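Local coordinates for protein catalase (Bacillus pumilus, PDB 4QOO) that breaks down hydrogen peroxide to water and oxygen at a buried haem, at residues 95-100 and 110-115. Numbering follows the deposited sequence.
With RCO (resorcinol), chain G; HEM (protoporphyrin IX containing Fe), chain E.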
loop_
_atom_site.group_PDB
_atom_site.type_symbol
_atom_site.label_atom_id
_atom_site.label_comp_id
_atom_site.label_asym_id
_atom_site.label_seq_id
_atom_site.Cartn_x
_atom_site.Cartn_y
_atom_site.Cartn_z
ATOM N N PHE A 95 -18.746 -1.553 -18.885
ATOM C CA PHE A 95 -18.212 -1.524 -20.224
ATOM C C PHE A 95 -16.942 -0.739 -20.268
ATOM O O PHE A 95 -16.707 0.153 -19.449
ATOM C CB PHE A 95 -19.190 -0.882 -21.200
ATOM C CG PHE A 95 -20.558 -1.558 -21.241
ATOM C CD1 PHE A 95 -20.766 -2.768 -21.857
ATOM C CD2 PHE A 95 -21.634 -0.924 -20.657
ATOM C CE1 PHE A 95 -22.020 -3.337 -21.853
ATOM C CE2 PHE A 95 -22.890 -1.445 -20.720
ATOM C CZ PHE A 95 -23.086 -2.650 -21.318
ATOM N N SER A 96 -16.109 -1.033 -21.244
ATOM C CA SER A 96 -14.778 -0.445 -21.285
ATOM C C SER A 96 -14.128 -0.521 -22.692
ATOM O O SER A 96 -14.486 -1.389 -23.498
ATOM C CB SER A 96 -13.916 -1.121 -20.232
ATOM O OG SER A 96 -13.882 -2.561 -20.397
ATOM N N THR A 97 -13.100 0.282 -22.883
ATOM C CA THR A 97 -12.064 -0.016 -23.822
ATOM C C THR A 97 -10.999 -0.889 -23.189
ATOM O O THR A 97 -11.229 -1.434 -22.102
ATOM C CB THR A 97 -11.508 1.289 -24.433
ATOM O OG1 THR A 97 -10.832 2.048 -23.449
ATOM C CG2 THR A 97 -12.627 2.127 -25.049
ATOM N N VAL A 98 -9.852 -1.059 -23.854
ATOM C CA VAL A 98 -8.829 -2.010 -23.365
ATOM C C VAL A 98 -7.473 -1.393 -23.030
ATOM O O VAL A 98 -7.000 -1.540 -21.896
ATOM C CB VAL A 98 -8.610 -3.169 -24.332
ATOM C CG1 VAL A 98 -7.489 -4.081 -23.806
ATOM C CG2 VAL A 98 -9.895 -3.942 -24.531
ATOM N N ILE A 99 -6.806 -0.736 -23.979
ATOM C CA ILE A 99 -5.375 -0.536 -23.898
ATOM C C ILE A 99 -5.011 0.829 -23.203
ATOM O O ILE A 99 -4.101 0.861 -22.368
ATOM C CB ILE A 99 -4.723 -0.591 -25.260
ATOM C CG1 ILE A 99 -4.755 -2.077 -25.747
ATOM C CG2 ILE A 99 -3.339 -0.088 -25.228
ATOM C CD1 ILE A 99 -3.966 -3.108 -24.920
ATOM N N HIS A 100 -5.655 1.907 -23.599
ATOM C CA HIS A 100 -5.233 3.213 -23.084
ATOM C C HIS A 100 -5.736 3.512 -21.687
ATOM O O HIS A 100 -6.668 2.856 -21.169
ATOM C CB HIS A 100 -5.553 4.299 -24.096
ATOM C CG HIS A 100 -4.763 4.153 -25.361
ATOM N ND1 HIS A 100 -3.554 4.793 -25.585
ATOM C CD2 HIS A 100 -4.986 3.377 -26.446
ATOM C CE1 HIS A 100 -3.102 4.460 -26.788
ATOM N NE2 HIS A 100 -3.933 3.564 -27.308
ATOM N N ASP A 110 -10.309 -0.953 -30.574
ATOM C CA ASP A 110 -10.048 -1.832 -29.403
ATOM C C ASP A 110 -11.233 -2.779 -29.309
ATOM O O ASP A 110 -12.380 -2.369 -29.573
ATOM C CB ASP A 110 -9.997 -1.023 -28.062
ATOM C CG ASP A 110 -8.592 -0.946 -27.390
ATOM O OD1 ASP A 110 -7.564 -1.563 -27.858
ATOM O OD2 ASP A 110 -8.503 -0.174 -26.318
ATOM N N PRO A 111 -11.010 -3.963 -28.747
ATOM C CA PRO A 111 -12.171 -4.653 -28.181
ATOM C C PRO A 111 -12.841 -3.823 -27.107
ATOM O O PRO A 111 -12.194 -2.947 -26.534
ATOM C CB PRO A 111 -11.564 -5.899 -27.547
ATOM C CG PRO A 111 -10.217 -6.002 -28.132
ATOM C CD PRO A 111 -9.759 -4.641 -28.386
ATOM N N ARG A 112 -14.114 -4.082 -26.850
ATOM C CA ARG A 112 -14.782 -3.450 -25.736
ATOM C C ARG A 112 -15.120 -4.517 -24.672
ATOM O O ARG A 112 -15.617 -5.583 -24.994
ATOM C CB ARG A 112 -16.076 -2.794 -26.242
ATOM C CG ARG A 112 -15.980 -1.296 -26.456
ATOM C CD ARG A 112 -14.866 -0.923 -27.409
ATOM N NE ARG A 112 -14.842 0.504 -27.708
ATOM C CZ ARG A 112 -13.990 1.063 -28.571
ATOM N NH1 ARG A 112 -13.058 0.321 -29.179
ATOM N NH2 ARG A 112 -14.022 2.358 -28.803
ATOM N N GLY A 113 -14.800 -4.199 -23.429
ATOM C CA GLY A 113 -15.242 -5.021 -22.285
ATOM C C GLY A 113 -16.723 -4.966 -22.062
ATOM O O GLY A 113 -17.375 -3.906 -22.247
ATOM N N PHE A 114 -17.239 -6.076 -21.555
ATOM C CA PHE A 114 -18.652 -6.278 -21.345
ATOM C C PHE A 114 -18.729 -7.220 -20.164
ATOM O O PHE A 114 -18.830 -8.425 -20.286
ATOM C CB PHE A 114 -19.271 -6.919 -22.626
ATOM C CG PHE A 114 -20.750 -6.808 -22.724
ATOM C CD1 PHE A 114 -21.594 -7.148 -21.653
ATOM C CD2 PHE A 114 -21.357 -6.501 -23.947
ATOM C CE1 PHE A 114 -22.985 -7.079 -21.795
ATOM C CE2 PHE A 114 -22.723 -6.420 -24.079
ATOM C CZ PHE A 114 -23.554 -6.685 -23.001
ATOM N N ALA A 115 -18.631 -6.647 -18.963
ATOM C CA ALA A 115 -18.454 -7.406 -17.742
ATOM C C ALA A 115 -19.770 -7.332 -16.958
ATOM O O ALA A 115 -20.204 -6.247 -16.642
ATOM C CB ALA A 115 -17.286 -6.836 -16.940
HETATM C C1 RCO G . -6.102 -3.056 -30.332
HETATM C C2 RCO G . -6.062 -1.717 -30.675
HETATM C C3 RCO G . -5.465 -1.325 -31.915
HETATM C C4 RCO G . -4.886 -2.259 -32.761
HETATM C C5 RCO G . -4.923 -3.557 -32.393
HETATM C C6 RCO G . -5.525 -3.954 -31.203
HETATM O O1 RCO G . -6.706 -3.577 -29.223
HETATM O O3 RCO G . -5.396 -0.026 -32.285
HETATM C CHA HEM E . -9.859 -6.646 -17.035
HETATM C CHB HEM E . -6.351 -9.941 -17.126
HETATM C CHC HEM E . -8.404 -11.826 -21.155
HETATM C CHD HEM E . -12.270 -9.004 -20.520
HETATM C C1A HEM E . -8.726 -7.359 -16.738
HETATM C C2A HEM E . -7.844 -7.027 -15.675
HETATM C C3A HEM E . -6.846 -7.952 -15.698
HETATM C C4A HEM E . -7.129 -8.855 -16.772
HETATM C CMA HEM E . -5.684 -8.063 -14.726
HETATM C CAA HEM E . -8.029 -5.878 -14.684
HETATM C CBA HEM E . -9.266 -6.229 -13.808
HETATM C CGA HEM E . -9.512 -5.388 -12.542
HETATM O O1A HEM E . -10.586 -5.477 -11.903
HETATM O O2A HEM E . -8.599 -4.644 -12.124
HETATM C C1B HEM E . -6.617 -10.724 -18.283
HETATM C C2B HEM E . -5.768 -11.796 -18.707
HETATM C C3B HEM E . -6.307 -12.295 -19.829
HETATM C C4B HEM E . -7.561 -11.546 -20.075
HETATM C CMB HEM E . -4.496 -12.298 -18.079
HETATM C CAB HEM E . -5.839 -13.447 -20.625
HETATM C CBB HEM E . -4.994 -14.308 -20.057
HETATM C C1C HEM E . -9.661 -11.248 -21.305
HETATM C C2C HEM E . -10.711 -11.790 -22.041
HETATM C C3C HEM E . -11.790 -10.965 -21.876
HETATM C C4C HEM E . -11.428 -9.953 -20.994
HETATM C CMC HEM E . -10.658 -12.996 -22.909
HETATM C CAC HEM E . -13.118 -11.161 -22.362
HETATM C CBC HEM E . -13.469 -12.381 -22.642
HETATM C C1D HEM E . -11.864 -8.138 -19.505
HETATM C C2D HEM E . -12.755 -7.058 -19.090
HETATM C C3D HEM E . -12.097 -6.383 -18.112
HETATM C C4D HEM E . -10.786 -7.062 -17.967
HETATM C CMD HEM E . -14.131 -6.875 -19.703
HETATM C CAD HEM E . -12.618 -5.172 -17.381
HETATM C CBD HEM E . -13.533 -5.609 -16.205
HETATM C CGD HEM E . -13.986 -4.360 -15.491
HETATM O O1D HEM E . -14.992 -3.750 -15.951
HETATM O O2D HEM E . -13.312 -3.971 -14.475
HETATM N NA HEM E . -8.313 -8.492 -17.378
HETATM N NB HEM E . -7.657 -10.668 -19.110
HETATM N NC HEM E . -10.163 -10.201 -20.611
HETATM N ND HEM E . -10.702 -8.118 -18.819
HETATM FE FE HEM E . -9.259 -9.348 -18.955
HETATM O O HOH W 1 -7.752 2.287 -25.575
#
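Asp110 and the backbone of Val98 and Ile99 give a worked example of one carboxylate fastening the loop end of a strand pair. From CB, the side chain of Asp110 leads to CG, 3.8 Å from Val98 N, and there divides. OD2 accepts from Val98 N and from Ile99 N, each at 2.9 Å; both donors come from the same face of the carboxylate, the first well above its plane, the second on the syn side and straighter, at 164°. A water bound to OD2 carries the grip on to His100 N. The other branch, OD1, lies near Ile99 CG1 and accepts a 2.6 Å hydrogen bond from resorcinol O1. An alanine here would probably leave the amides of Val98 and Ile99 without their shared acceptor and the resorcinol hydroxyl without its mate. Leading into and out of this loop, strands 88-96 and 113-120 run antiparallel in the catalase beta-barrel, with Ser96 and Gly113 as a hydrogen-bonded pair: Gly113 N reaches Ser96 O at 2.8 Å, and Ser96 N returns a longer bond to Gly113 O. Gly113 CA lies against the haem methyl CMD, while Ser96 OG, 3.4 Å from that same CA, is hydrogen-bonded to His57. At the next, non-hydrogen-bonded pair, Phe95 sets CE1 over the centre of the Phe114 ring, an edge-to-face stack with planes at 78°; Phe114 CG, anti to the backbone N (chi1 -162°), puts its ring alongside Phe95 so that its face meets that edge. Thr97 CG2 rests over one face of the Arg112 guanidinium, toward its rim, and Arg112 NH1 bonds Asp110 O at 2.8 Å, nearly in the guanidinium plane.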